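Local structure of T cell receptor mu chain (Monodelphis domestica, 7L15) at residues G101-A106 with T124-E129. The protein forms one chain of the marsupial gamma-mu T cell receptor, whose immunoglobulin variable domains probably take part in antigen recognition. Sequence-based numbering, arbitrary orientation.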
ATOM      1  N   GLY A 101       5.851   7.544  -0.553  1.00 35.12           N
ATOM      2  CA  GLY A 101       5.982   6.614   0.541  1.00 33.52           C
ATOM      3  C   GLY A 101       6.947   7.150   1.585  1.00 40.46           C
ATOM      4  O   GLY A 101       7.265   8.336   1.615  1.00 43.07           O
ATOM      5  N   GLN A 102       7.383   6.245   2.450  1.00 38.64           N
ATOM      6  CA  GLN A 102       8.278   6.578   3.544  1.00 41.09           C
ATOM      7  C   GLN A 102       9.681   6.098   3.188  1.00 38.36           C
ATOM      8  O   GLN A 102       9.917   4.891   3.074  1.00 40.82           O
ATOM      9  CB  GLN A 102       7.802   5.931   4.840  1.00 35.81           C
ATOM     10  CG  GLN A 102       8.570   6.399   6.058  1.00 47.23           C
ATOM     11  CD  GLN A 102       8.002   7.685   6.637  1.00 55.08           C
ATOM     12  OE1 GLN A 102       7.016   8.230   6.123  1.00 47.70           O
ATOM     13  NE2 GLN A 102       8.608   8.163   7.728  1.00 51.82           N
ATOM     14  N   TYR A 103      10.610   7.035   3.044  1.00 36.74           N
ATOM     15  CA  TYR A 103      11.987   6.713   2.686  1.00 42.38           C
ATOM     16  C   TYR A 103      12.835   6.526   3.943  1.00 42.12           C
ATOM     17  O   TYR A 103      12.945   7.436   4.768  1.00 43.84           O
ATOM     18  CB  TYR A 103      12.559   7.813   1.793  1.00 38.35           C
ATOM     19  CG  TYR A 103      12.030   7.739   0.383  1.00 37.34           C
ATOM     20  CD1 TYR A 103      10.765   8.215   0.074  1.00 36.04           C
ATOM     21  CD2 TYR A 103      12.785   7.150  -0.639  1.00 39.60           C
ATOM     22  CE1 TYR A 103      10.266   8.127  -1.207  1.00 40.24           C
ATOM     23  CE2 TYR A 103      12.291   7.053  -1.933  1.00 32.84           C
ATOM     24  CZ  TYR A 103      11.030   7.540  -2.206  1.00 32.59           C
ATOM     25  OH  TYR A 103      10.513   7.454  -3.477  1.00 40.42           O
ATOM     26  N   HIS A 104      13.451   5.357   4.071  1.00 34.81           N
ATOM     27  CA  HIS A 104      14.264   5.002   5.222  1.00 35.27           C
ATOM     28  C   HIS A 104      15.719   4.850   4.811  1.00 42.34           C
ATOM     29  O   HIS A 104      16.023   4.219   3.798  1.00 43.54           O
ATOM     30  CB  HIS A 104      13.777   3.698   5.861  1.00 35.58           C
ATOM     31  CG  HIS A 104      12.441   3.812   6.514  1.00 36.20           C
ATOM     32  ND1 HIS A 104      12.290   4.041   7.863  1.00 35.99           N
ATOM     33  CD2 HIS A 104      11.187   3.753   6.000  1.00 35.38           C
ATOM     34  CE1 HIS A 104      11.003   4.089   8.157  1.00 43.35           C
ATOM     35  NE2 HIS A 104      10.312   3.917   7.046  1.00 37.35           N
ATOM     36  N   CYS A 105      16.598   5.468   5.585  1.00 43.77           N
ATOM     37  CA  CYS A 105      18.010   5.132   5.611  1.00 43.83           C
ATOM     38  C   CYS A 105      18.212   3.836   6.401  1.00 42.94           C
ATOM     39  O   CYS A 105      17.559   3.610   7.424  1.00 44.43           O
ATOM     40  CB  CYS A 105      18.743   6.299   6.266  1.00 47.35           C
ATOM     41  SG  CYS A 105      20.530   6.368   6.357  1.00 63.59           S
ATOM     42  N   ALA A 106      19.104   2.973   5.925  1.00 39.64           N
ATOM     43  CA  ALA A 106      19.340   1.692   6.589  1.00 41.07           C
ATOM     44  C   ALA A 106      20.833   1.395   6.676  1.00 44.17           C
ATOM     45  O   ALA A 106      21.585   1.723   5.759  1.00 51.72           O
ATOM     46  CB  ALA A 106      18.639   0.536   5.852  1.00 36.77           C
ATOM     47  N   THR A 124      11.469   9.398   6.325  1.00 39.99           N
ATOM     48  CA  THR A 124      10.891  10.694   6.018  1.00 39.66           C
ATOM     49  C   THR A 124       9.861  10.484   4.924  1.00 33.54           C
ATOM     50  O   THR A 124      10.056   9.658   4.029  1.00 35.87           O
ATOM     51  CB  THR A 124      11.976  11.718   5.618  1.00 39.80           C
ATOM     52  OG1 THR A 124      11.367  12.993   5.389  1.00 39.20           O
ATOM     53  CG2 THR A 124      12.726  11.281   4.350  1.00 45.83           C
ATOM     54  N   ARG A 125       8.757  11.211   5.015  1.00 40.64           N
ATOM     55  CA  ARG A 125       7.599  10.963   4.173  1.00 33.72           C
ATOM     56  C   ARG A 125       7.670  11.759   2.881  1.00 34.59           C
ATOM     57  O   ARG A 125       7.826  12.980   2.905  1.00 36.12           O
ATOM     58  CB  ARG A 125       6.310  11.331   4.895  1.00 38.75           C
ATOM     59  CG  ARG A 125       5.106  10.834   4.122  1.00 43.45           C
ATOM     60  CD  ARG A 125       3.786  11.390   4.592  1.00 56.77           C
ATOM     61  NE  ARG A 125       2.721  10.786   3.794  1.00 78.17           N
ATOM     62  CZ  ARG A 125       1.434  11.086   3.904  1.00 89.43           C
ATOM     63  NH1 ARG A 125       1.048  11.993   4.793  1.00 88.60           N
ATOM     64  NH2 ARG A 125       0.538  10.477   3.125  1.00 87.73           N
ATOM     65  N   VAL A 126       7.491  11.087   1.755  1.00 36.53           N
ATOM     66  CA  VAL A 126       7.466  11.765   0.466  1.00 37.55           C
ATOM     67  C   VAL A 126       6.104  11.569  -0.169  1.00 37.19           C
ATOM     68  O   VAL A 126       5.627  10.434  -0.301  1.00 40.33           O
ATOM     69  CB  VAL A 126       8.582  11.263  -0.461  1.00 33.65           C
ATOM     70  CG1 VAL A 126       8.356  11.764  -1.884  1.00 29.15           C
ATOM     71  CG2 VAL A 126       9.930  11.688   0.099  1.00 36.15           C
ATOM     72  N   ILE A 127       5.490  12.676  -0.570  1.00 35.93           N
ATOM     73  CA  ILE A 127       4.221  12.674  -1.294  1.00 36.19           C
ATOM     74  C   ILE A 127       4.475  13.273  -2.670  1.00 45.19           C
ATOM     75  O   ILE A 127       4.892  14.430  -2.780  1.00 42.48           O
ATOM     76  CB  ILE A 127       3.132  13.471  -0.557  1.00 37.08           C
ATOM     77  CG1 ILE A 127       2.822  12.843   0.801  1.00 44.86           C
ATOM     78  CG2 ILE A 127       1.852  13.526  -1.382  1.00 37.54           C
ATOM     79  CD1 ILE A 127       2.114  13.808   1.730  1.00 48.56           C
ATOM     80  N   VAL A 128       4.232  12.496  -3.715  1.00 45.10           N
ATOM     81  CA  VAL A 128       4.355  12.991  -5.074  1.00 39.60           C
ATOM     82  C   VAL A 128       2.954  13.303  -5.573  1.00 47.48           C
ATOM     83  O   VAL A 128       2.028  12.494  -5.420  1.00 43.97           O
ATOM     84  CB  VAL A 128       5.063  11.976  -5.985  1.00 40.33           C
ATOM     85  CG1 VAL A 128       5.253  12.569  -7.403  1.00 38.17           C
ATOM     86  CG2 VAL A 128       6.438  11.600  -5.393  1.00 39.22           C
ATOM     87  N   GLU A 129       2.781  14.478  -6.139  1.00 43.48           N
ATOM     88  CA  GLU A 129       1.492  14.871  -6.678  1.00 48.27           C
ATOM     89  C   GLU A 129       1.694  15.327  -8.111  1.00 43.98           C
ATOM     90  O   GLU A 129       2.824  15.602  -8.522  1.00 43.41           O
ATOM     91  CB  GLU A 129       0.844  15.967  -5.828  1.00 44.90           C
ATOM     92  CG  GLU A 129       1.556  17.283  -5.873  1.00 53.56           C
ATOM     93  CD  GLU A 129       0.949  18.280  -4.897  1.00 62.29           C
ATOM     94  OE1 GLU A 129       1.462  19.423  -4.842  1.00 51.76           O
ATOM     95  OE2 GLU A 129      -0.032  17.907  -4.192  1.00 64.45           O
TER
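Y103 and V126 meet on the buried face of an antiparallel strand pair, where ring atoms CD1 and CE1 lie obliquely against the valine: CD1 lies 3.6 Å from CG2 of V126, and CE1 is equally near its CB. The Y103 torsion explains this approach, since CG stands anti to the carbonyl carbon (chi1 -75°) and the ring swings back along the strand toward G101, the residue bridged with V126. Its hydroxyl OH is hydrogen-bonded to the carbonyl of D99, which pins the far end of the ring. Two hydrogen-bonded pairs lock the backbones. In the first, N of V126 reaches O of G101 at 2.8 Å, almost straight at 172°, and the return bond from G101 lies in the carbonyl plane of V126. The second is less regular: N of T124 meets O of Y103 at 2.9 Å with an angle of only 146°, tilted from the carbonyl plane.

The other face is the solvent side: Q102 is only partly buried and R125 exposed. Here the two form the non-hydrogen-bonded pair, and the bent glutamine crosses the arginine at about a right angle. Its OE1 rests 3.4 Å from CB of R125, a contact with the aliphatic base, while NE2 is hydrogen-bonded to the carbonyl of L122. The arginine extends onward until CD1 of I127 sits 3.5 Å above the guanidinium plane.

Strands 101-109 and 124-129 match the F and G strands of an immunoglobulin V domain, and C105 supplies one half of its disulfide with C36. Beneath the pair, Y103 packs on L32 and L34 of strand 32-39 and on L90 and I92 of strand 87-92, joining the two sheets of the sandwich; strand 48-53 flanks 101-109, and strand 17-27 runs parallel to 124-129.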